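PDB 6CKG: D-glycerate 3-kinase from Cryptococcus neoformans var. grubii serotype A, which probably catalyses the ATP-dependent phosphorylation of D-glycerate to 3-phospho-D-glycerate. Local coordinates for residues Met82-Phe87 against Gly114-Pro119; Glu195-Glu200 against Tyr295-Asp300; Arg263-His268 against Ile320-Val325. All coordinates share one frame; numbering follows the deposited sequence.

Contact 1. Residues Met82-Phe87 against Gly114-Pro119. With EDO (1,2-ethanediol), chain C.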
# COMPACT_ATOMS: atom_id res chain seq x y z
N MET A 82 -3.25 5.21 8.03
CA MET A 82 -4.18 4.70 7.04
C MET A 82 -3.56 3.49 6.35
O MET A 82 -2.46 3.59 5.79
CB MET A 82 -4.53 5.77 5.99
CG MET A 82 -5.58 6.74 6.43
SD MET A 82 -5.83 8.10 5.27
CE MET A 82 -6.25 7.20 3.76
N SER A 83 -4.25 2.36 6.40
CA SER A 83 -3.84 1.16 5.69
C SER A 83 -4.76 0.95 4.49
O SER A 83 -5.98 0.96 4.65
CB SER A 83 -3.88 -0.06 6.61
OG SER A 83 -3.11 0.18 7.76
N LEU A 84 -4.17 0.75 3.31
CA LEU A 84 -4.97 0.64 2.09
C LEU A 84 -6.07 -0.42 2.19
O LEU A 84 -7.19 -0.21 1.71
CB LEU A 84 -4.05 0.34 0.91
CG LEU A 84 -4.72 0.27 -0.46
CD1 LEU A 84 -5.27 1.64 -0.81
CD2 LEU A 84 -3.69 -0.19 -1.50
N ASP A 85 -5.77 -1.56 2.81
CA ASP A 85 -6.75 -2.64 2.87
C ASP A 85 -7.99 -2.26 3.68
O ASP A 85 -9.05 -2.85 3.48
CB ASP A 85 -6.13 -3.89 3.49
CG ASP A 85 -5.04 -4.49 2.65
OD1 ASP A 85 -4.58 -3.84 1.67
OD2 ASP A 85 -4.64 -5.62 2.98
N ASP A 86 -7.87 -1.32 4.61
CA ASP A 86 -9.06 -0.90 5.36
C ASP A 86 -10.01 -0.09 4.50
O ASP A 86 -11.13 0.21 4.95
CB ASP A 86 -8.66 -0.10 6.60
CG ASP A 86 -8.11 -0.97 7.68
OD1 ASP A 86 -8.77 -1.97 8.02
OD2 ASP A 86 -6.99 -0.68 8.17
N PHE A 87 -9.60 0.26 3.29
CA PHE A 87 -10.38 1.08 2.37
C PHE A 87 -10.86 0.29 1.15
O PHE A 87 -11.27 0.89 0.14
CB PHE A 87 -9.54 2.29 1.94
CG PHE A 87 -9.34 3.30 3.05
CD1 PHE A 87 -8.31 3.14 3.98
CD2 PHE A 87 -10.17 4.40 3.15
CE1 PHE A 87 -8.14 4.07 4.99
CE2 PHE A 87 -9.99 5.33 4.17
CZ PHE A 87 -8.98 5.17 5.09
N GLY A 114 -8.89 -0.79 -8.43
CA GLY A 114 -10.31 -0.84 -8.73
C GLY A 114 -11.15 -1.36 -7.58
O GLY A 114 -12.36 -1.06 -7.53
N THR A 115 -10.56 -2.12 -6.66
CA THR A 115 -11.30 -2.74 -5.57
C THR A 115 -11.25 -1.91 -4.28
O THR A 115 -11.65 -2.41 -3.22
CB THR A 115 -10.77 -4.15 -5.30
OG1 THR A 115 -9.42 -4.08 -4.80
CG2 THR A 115 -10.81 -5.03 -6.60
N HIS A 116 -10.79 -0.66 -4.34
CA HIS A 116 -10.74 0.24 -3.20
C HIS A 116 -11.75 1.36 -3.38
O HIS A 116 -12.09 1.73 -4.51
CB HIS A 116 -9.33 0.83 -2.99
CG HIS A 116 -8.27 -0.22 -2.86
ND1 HIS A 116 -7.51 -0.64 -3.92
CD2 HIS A 116 -7.89 -0.97 -1.79
CE1 HIS A 116 -6.69 -1.60 -3.52
NE2 HIS A 116 -6.91 -1.83 -2.24
N ASP A 117 -12.24 1.87 -2.26
CA ASP A 117 -13.24 2.94 -2.25
C ASP A 117 -12.47 4.25 -2.33
O ASP A 117 -12.02 4.80 -1.32
CB ASP A 117 -14.09 2.84 -1.00
CG ASP A 117 -15.24 3.82 -0.97
OD1 ASP A 117 -15.15 4.90 -1.59
OD2 ASP A 117 -16.23 3.50 -0.30
N LEU A 118 -12.31 4.77 -3.54
CA LEU A 118 -11.47 5.95 -3.72
C LEU A 118 -12.10 7.22 -3.14
O LEU A 118 -11.36 8.04 -2.58
CB LEU A 118 -11.11 6.14 -5.20
CG LEU A 118 -10.13 5.07 -5.72
CD1 LEU A 118 -9.98 5.18 -7.24
CD2 LEU A 118 -8.79 5.23 -5.04
N PRO A 119 -13.42 7.44 -3.25
CA PRO A 119 -14.01 8.59 -2.52
C PRO A 119 -13.69 8.58 -1.03
O PRO A 119 -13.38 9.63 -0.47
CB PRO A 119 -15.51 8.45 -2.79
CG PRO A 119 -15.56 7.80 -4.16
CD PRO A 119 -14.41 6.83 -4.16
C1 EDO C . -7.84 2.41 10.28
O1 EDO C . -8.39 1.08 10.22
C2 EDO C . -7.45 2.85 8.87
O2 EDO C . -6.44 1.96 8.37
O HOH W 1 -5.43 -3.77 -0.94
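L84 lies across one face of the H116 imidazole, the two side chains crossing at about a right angle. Here, in this P-loop kinase fold, the 3-10 turn after outermost strand 79-83 meets the loop leading into helix 118-129. L84 CD1 stands 4.0 Å from the ring centroid of H116 and 18° off the ring normal, a CH-pi contact, while L84 CG comes within 3.5 Å of H116 NE2. With its CG anti to the backbone N (chi1 -177°), L84 carries both methyls to the ring. T115 OG1 sits over the opposite face, toward the rim, and the Y88 ring also meets the imidazole, nearly parallel to it.

At the imidazole edge, a water in the ring plane is 2.8 Å from H116 NE2. The same water donates to D85 OD1 at 2.7 Å, so D85 is joined to the ring indirectly; its OD2 forms a salt bridge with K154. Because H116 ND1 is hydrogen-bonded to Y238 OH, both ring nitrogens have partners and the ring's rotation is fixed.

The backbones are joined directly between F87 and D117: D117 N donates to F87 O at 2.8 Å, almost perfectly straight at 178°. D117 also N-caps helix 118-129, its OD1 taking L120 N while OD2 pairs with R163. The F87 ring packs on L121 and C124 of that helix. Beyond it, a 1,2-ethanediol, probably from the crystallisation liquor, bridges the start of the turn: its O2 accepts from S83 N at 3.0 Å and donates to D86 OD2 at 2.7 Å.

Contact 2. Residues Glu195-Glu200 against Tyr295-Asp300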
# COMPACT_ATOMS: atom_id res chain seq x y z
N GLU A 195 1.63 -2.80 -23.31
CA GLU A 195 1.85 -3.76 -24.39
C GLU A 195 3.32 -4.14 -24.49
O GLU A 195 3.66 -5.31 -24.73
CB GLU A 195 1.37 -3.18 -25.74
CG GLU A 195 -0.14 -2.88 -25.81
CD GLU A 195 -1.02 -4.12 -25.79
OE1 GLU A 195 -0.50 -5.26 -25.84
OE2 GLU A 195 -2.26 -3.96 -25.74
N GLU A 196 4.20 -3.17 -24.34
CA GLU A 196 5.63 -3.44 -24.46
C GLU A 196 6.08 -4.48 -23.44
O GLU A 196 6.76 -5.46 -23.79
CB GLU A 196 6.40 -2.14 -24.30
CG GLU A 196 7.88 -2.24 -24.36
CD GLU A 196 8.49 -0.89 -24.16
OE1 GLU A 196 8.27 -0.02 -25.03
OE2 GLU A 196 9.14 -0.67 -23.12
N LYS A 197 5.64 -4.32 -22.19
CA LYS A 197 5.98 -5.27 -21.14
C LYS A 197 5.34 -6.63 -21.38
O LYS A 197 5.99 -7.67 -21.18
CB LYS A 197 5.57 -4.71 -19.77
CG LYS A 197 6.36 -3.48 -19.34
CD LYS A 197 6.03 -3.11 -17.87
CE LYS A 197 6.84 -1.92 -17.39
NZ LYS A 197 6.62 -1.70 -15.92
N TYR A 198 4.07 -6.65 -21.81
CA TYR A 198 3.42 -7.93 -22.09
C TYR A 198 4.14 -8.69 -23.21
O TYR A 198 4.40 -9.89 -23.08
CB TYR A 198 1.95 -7.70 -22.45
CG TYR A 198 1.18 -8.97 -22.67
CD1 TYR A 198 1.13 -9.56 -23.94
CD2 TYR A 198 0.50 -9.58 -21.63
CE1 TYR A 198 0.43 -10.73 -24.15
CE2 TYR A 198 -0.22 -10.77 -21.84
CZ TYR A 198 -0.24 -11.33 -23.10
OH TYR A 198 -0.94 -12.49 -23.32
N ALA A 199 4.45 -8.01 -24.31
CA ALA A 199 5.14 -8.67 -25.42
C ALA A 199 6.53 -9.13 -25.01
O ALA A 199 6.99 -10.20 -25.43
CB ALA A 199 5.25 -7.74 -26.63
N GLU A 200 7.23 -8.33 -24.20
CA GLU A 200 8.58 -8.71 -23.78
C GLU A 200 8.54 -10.00 -22.97
O GLU A 200 9.33 -10.93 -23.21
CB GLU A 200 9.22 -7.57 -22.98
CG GLU A 200 10.50 -7.95 -22.24
CD GLU A 200 11.64 -8.28 -23.19
OE1 GLU A 200 11.59 -7.89 -24.37
OE2 GLU A 200 12.61 -8.94 -22.75
N TYR A 295 2.77 -5.90 -9.23
CA TYR A 295 4.19 -5.66 -8.96
C TYR A 295 4.98 -5.58 -10.26
O TYR A 295 5.81 -4.67 -10.43
CB TYR A 295 4.76 -6.77 -8.07
CG TYR A 295 4.29 -6.77 -6.63
CD1 TYR A 295 4.89 -5.94 -5.68
CD2 TYR A 295 3.30 -7.63 -6.21
CE1 TYR A 295 4.47 -5.96 -4.34
CE2 TYR A 295 2.87 -7.65 -4.88
CZ TYR A 295 3.46 -6.82 -3.96
OH TYR A 295 3.03 -6.85 -2.65
N GLU A 296 4.75 -6.52 -11.17
CA GLU A 296 5.51 -6.58 -12.42
C GLU A 296 5.30 -5.33 -13.27
O GLU A 296 6.26 -4.78 -13.82
CB GLU A 296 5.14 -7.83 -13.21
CG GLU A 296 5.53 -9.14 -12.52
CD GLU A 296 5.03 -10.37 -13.25
OE1 GLU A 296 4.62 -10.25 -14.42
OE2 GLU A 296 5.08 -11.47 -12.67
N LEU A 297 4.05 -4.86 -13.38
CA LEU A 297 3.71 -3.78 -14.30
C LEU A 297 3.86 -2.38 -13.71
O LEU A 297 4.22 -1.45 -14.44
CB LEU A 297 2.27 -3.94 -14.77
CG LEU A 297 1.97 -5.13 -15.69
CD1 LEU A 297 0.51 -5.10 -16.04
CD2 LEU A 297 2.84 -5.05 -16.94
N PHE A 298 3.54 -2.19 -12.43
CA PHE A 298 3.27 -0.86 -11.90
C PHE A 298 4.21 -0.41 -10.79
O PHE A 298 4.15 0.76 -10.40
CB PHE A 298 1.83 -0.78 -11.35
CG PHE A 298 0.78 -1.28 -12.29
CD1 PHE A 298 0.74 -0.86 -13.62
CD2 PHE A 298 -0.18 -2.18 -11.84
CE1 PHE A 298 -0.26 -1.32 -14.47
CE2 PHE A 298 -1.15 -2.64 -12.68
CZ PHE A 298 -1.18 -2.22 -14.01
N GLN A 299 5.01 -1.31 -10.24
CA GLN A 299 5.83 -0.95 -9.09
C GLN A 299 6.84 0.14 -9.41
O GLN A 299 7.21 0.92 -8.53
CB GLN A 299 6.55 -2.20 -8.59
CG GLN A 299 7.27 -2.07 -7.27
CD GLN A 299 7.85 -3.39 -6.84
OE1 GLN A 299 7.77 -3.77 -5.67
NE2 GLN A 299 8.44 -4.12 -7.79
N ASP A 300 7.29 0.24 -10.67
CA ASP A 300 8.31 1.23 -10.98
C ASP A 300 7.77 2.65 -10.93
O ASP A 300 8.57 3.59 -10.80
CB ASP A 300 8.93 0.97 -12.36
CG ASP A 300 9.65 -0.36 -12.42
OD1 ASP A 300 10.46 -0.65 -11.50
OD2 ASP A 300 9.39 -1.13 -13.36
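The flat group that receives K197 is the backbone carbonyl of L297, and the ammonium approaches it from above its plane. K197 NZ donates to L297 O at 2.8 Å from 45° out of the carbonyl plane, with a C=O...N angle of 119°, so the bond does not lie on a lone pair. The same leucine also serves a ring within its own segment: L297 CB rests 3.6 Å above one face of the F298 ring, offset toward the rim. Q299 OE1, four residues after Y295, lies in plane at the edge of the Y295 ring.

With CG anti to the carbonyl carbon (chi1 -67°) and the chain extended beyond it, K197 carries its ammonium to L297 O while its aliphatic part slides past the leucine in the opposite direction: L297 CD2 touches K197 CD at 3.8 Å and K197 CB at 3.9 Å. One methyl branch thus lines the lysine stem while the main chain of the same residue holds the tip. D300 OD2 adds a long salt bridge to K197 NZ at 3.8 Å, in a more exposed position, and it should contribute some electrostatic attraction. The carboxylate of E296 is engaged elsewhere, by T219 OG1 and I220 N.

Helix 225-236 packs against both helices: Y198 on R225 and L228, F298 on N232 and L235. Elsewhere on helix 281-298, Y295 meets Q53 of strand 48-53 and bonds through its OH to Q56 in the P-loop. This is helix-on-helix packing in a layered alpha/beta kinase fold, with helix 191-204 set against a helix that itself reaches the central sheet and its nucleotide-binding loop.

Contact 3. Residues Arg263-His268 against Ile320-Val325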
# COMPACT_ATOMS: atom_id res chain seq x y z
N ARG A 263 4.83 -14.90 1.85
CA ARG A 263 3.40 -15.07 2.08
C ARG A 263 3.08 -16.49 2.51
O ARG A 263 2.13 -16.70 3.28
CB ARG A 263 2.62 -14.69 0.83
CG ARG A 263 1.11 -14.60 1.05
CD ARG A 263 0.77 -13.62 2.17
NE ARG A 263 -0.67 -13.55 2.43
CZ ARG A 263 -1.33 -14.41 3.20
NH1 ARG A 263 -0.68 -15.42 3.77
NH2 ARG A 263 -2.63 -14.28 3.40
N LEU A 264 3.85 -17.48 2.04
CA LEU A 264 3.70 -18.84 2.55
C LEU A 264 4.11 -18.93 4.01
O LEU A 264 3.40 -19.54 4.83
CB LEU A 264 4.52 -19.82 1.70
CG LEU A 264 3.76 -20.50 0.56
CD1 LEU A 264 4.66 -21.46 -0.19
CD2 LEU A 264 2.54 -21.23 1.11
N GLN A 265 5.26 -18.36 4.37
CA GLN A 265 5.67 -18.31 5.77
C GLN A 265 4.59 -17.69 6.63
O GLN A 265 4.26 -18.20 7.71
CB GLN A 265 6.96 -17.51 5.94
CG GLN A 265 8.19 -18.04 5.23
CD GLN A 265 9.42 -17.21 5.58
OE1 GLN A 265 9.42 -16.51 6.59
NE2 GLN A 265 10.45 -17.28 4.74
N GLN A 266 4.05 -16.55 6.18
CA GLN A 266 3.01 -15.86 6.94
C GLN A 266 1.81 -16.77 7.18
O GLN A 266 1.30 -16.85 8.31
CB GLN A 266 2.57 -14.59 6.21
CG GLN A 266 1.35 -13.92 6.85
CD GLN A 266 0.85 -12.69 6.10
OE1 GLN A 266 1.62 -12.01 5.41
NE2 GLN A 266 -0.45 -12.41 6.23
N GLU A 267 1.35 -17.47 6.14
CA GLU A 267 0.17 -18.31 6.32
C GLU A 267 0.48 -19.49 7.24
O GLU A 267 -0.36 -19.87 8.07
CB GLU A 267 -0.35 -18.79 4.96
CG GLU A 267 -1.78 -19.37 4.98
CD GLU A 267 -2.87 -18.29 5.08
OE1 GLU A 267 -2.54 -17.09 5.13
OE2 GLU A 267 -4.07 -18.65 5.12
N HIS A 268 1.68 -20.07 7.13
CA HIS A 268 2.04 -21.14 8.05
C HIS A 268 2.18 -20.63 9.48
O HIS A 268 1.73 -21.29 10.42
CB HIS A 268 3.32 -21.83 7.57
CG HIS A 268 3.07 -22.93 6.57
ND1 HIS A 268 3.19 -24.27 6.89
CD2 HIS A 268 2.69 -22.89 5.27
CE1 HIS A 268 2.89 -25.00 5.83
NE2 HIS A 268 2.59 -24.19 4.84
N ILE A 320 16.10 -12.38 1.73
CA ILE A 320 14.95 -13.24 2.00
C ILE A 320 14.70 -13.37 3.49
O ILE A 320 13.57 -13.64 3.91
CB ILE A 320 15.13 -14.62 1.33
CG1 ILE A 320 13.79 -15.36 1.29
CG2 ILE A 320 16.20 -15.44 2.05
CD1 ILE A 320 13.58 -16.21 0.04
N LYS A 321 15.72 -13.17 4.32
CA LYS A 321 15.54 -13.13 5.76
C LYS A 321 15.09 -11.76 6.25
O LYS A 321 15.13 -11.51 7.46
CB LYS A 321 16.83 -13.54 6.47
CG LYS A 321 17.24 -14.99 6.20
CD LYS A 321 18.63 -15.25 6.74
CE LYS A 321 18.63 -16.37 7.77
NZ LYS A 321 20.00 -16.60 8.29
N ARG A 322 14.67 -10.89 5.33
CA ARG A 322 14.15 -9.56 5.64
C ARG A 322 15.20 -8.66 6.27
O ARG A 322 14.86 -7.63 6.85
CB ARG A 322 12.91 -9.63 6.54
CG ARG A 322 11.81 -10.50 5.96
CD ARG A 322 10.65 -10.63 6.95
NE ARG A 322 9.52 -11.36 6.38
CZ ARG A 322 9.38 -12.68 6.44
NH1 ARG A 322 8.31 -13.25 5.91
NH2 ARG A 322 10.30 -13.42 7.04
N GLU A 323 16.47 -9.02 6.16
CA GLU A 323 17.55 -8.19 6.67
C GLU A 323 17.90 -7.12 5.65
O GLU A 323 17.97 -7.39 4.45
CB GLU A 323 18.77 -9.05 6.98
CG GLU A 323 18.51 -10.13 8.00
CD GLU A 323 19.55 -11.24 7.96
OE1 GLU A 323 20.33 -11.30 6.99
OE2 GLU A 323 19.57 -12.05 8.91
N ILE A 324 18.11 -5.90 6.12
CA ILE A 324 18.51 -4.82 5.22
C ILE A 324 19.88 -5.14 4.65
O ILE A 324 20.83 -5.40 5.39
CB ILE A 324 18.52 -3.47 5.96
CG1 ILE A 324 17.10 -3.11 6.38
CG2 ILE A 324 19.12 -2.38 5.08
CD1 ILE A 324 17.07 -2.00 7.40
N VAL A 325 19.98 -5.17 3.32
CA VAL A 325 21.26 -5.32 2.66
C VAL A 325 21.69 -4.08 1.90
O VAL A 325 22.85 -4.00 1.47
CB VAL A 325 21.27 -6.55 1.71
CG1 VAL A 325 21.10 -7.83 2.52
CG2 VAL A 325 20.18 -6.42 0.67
O HOH W 2 13.09 -15.89 5.57
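A sparse polar contact at the surface joins Q265 on helix 258-273 to R322 in the tight connection between antiparallel strands 313-318 and 324-329, at one edge of the central sheet. R322 NH2 donates to Q265 OE1 at 3.2 Å, with an N-H...O angle of 159°. The oxygen lies at the guanidinium edge, practically in its plane, but the donor is tilted from the amide's carbonyl plane by 34°. Amide and guanidinium stand steeply to each other, their planes 78° apart, and the two side chains run past one another in opposite directions. R322 NH1 is also close to Q265 OE1, at 3.5 Å.

The other end of the amide is used as well. Q265 NE2 gives a hydrogen bond to a water at 3.1 Å, and that water donates to I320 O at 2.8 Å; with both amide atoms engaged, the flip of the Q265 side chain is settled. Extended from CG to NE, R322 spans to helix 258-273, where W262 makes a cation-pi contact with it. W262 NE1 in turn bonds to I320 O, so that one carbonyl serves both the indole and the water.

Within the helix, R263 and E267 pair one turn apart: R263 NH1 and NH2 both grip E267 OE1, the former at 2.8 Å, and Q266 NE2 lies over the centre of the R263 guanidinium.

R322 NE is hydrogen-bonded to G57 O of the P-loop. The oxygens that take NE and NH2 are both neutral, and the indole of W262 adds its cation-pi contact; a single charged group therefore ties helix 258-273, through Q265 and W262, to the G57 carbonyl.

The three contacts lie apart, with centres 23 Å (1 and 2) and 25 Å (1 and 3, 2 and 3) from one another and nearest atoms about 9 Å apart in every pair. Contacts 1 and 3 reach the same mixed sheet at its two outermost strands, 79-83 and 324-329. Contact 2 is linked to contact 3 through the chain, since helices 258-273 and 281-298 are consecutive and the segments of the two contacts alternate in sequence. Segments of both also carry a residue bonded to the P-loop: Y295 (to Q56), outside the interface of contact 2, and R322 (to G57), which makes contact 3. The P-loop residues directly after G57 are not modelled, so the nucleotide site is incomplete here.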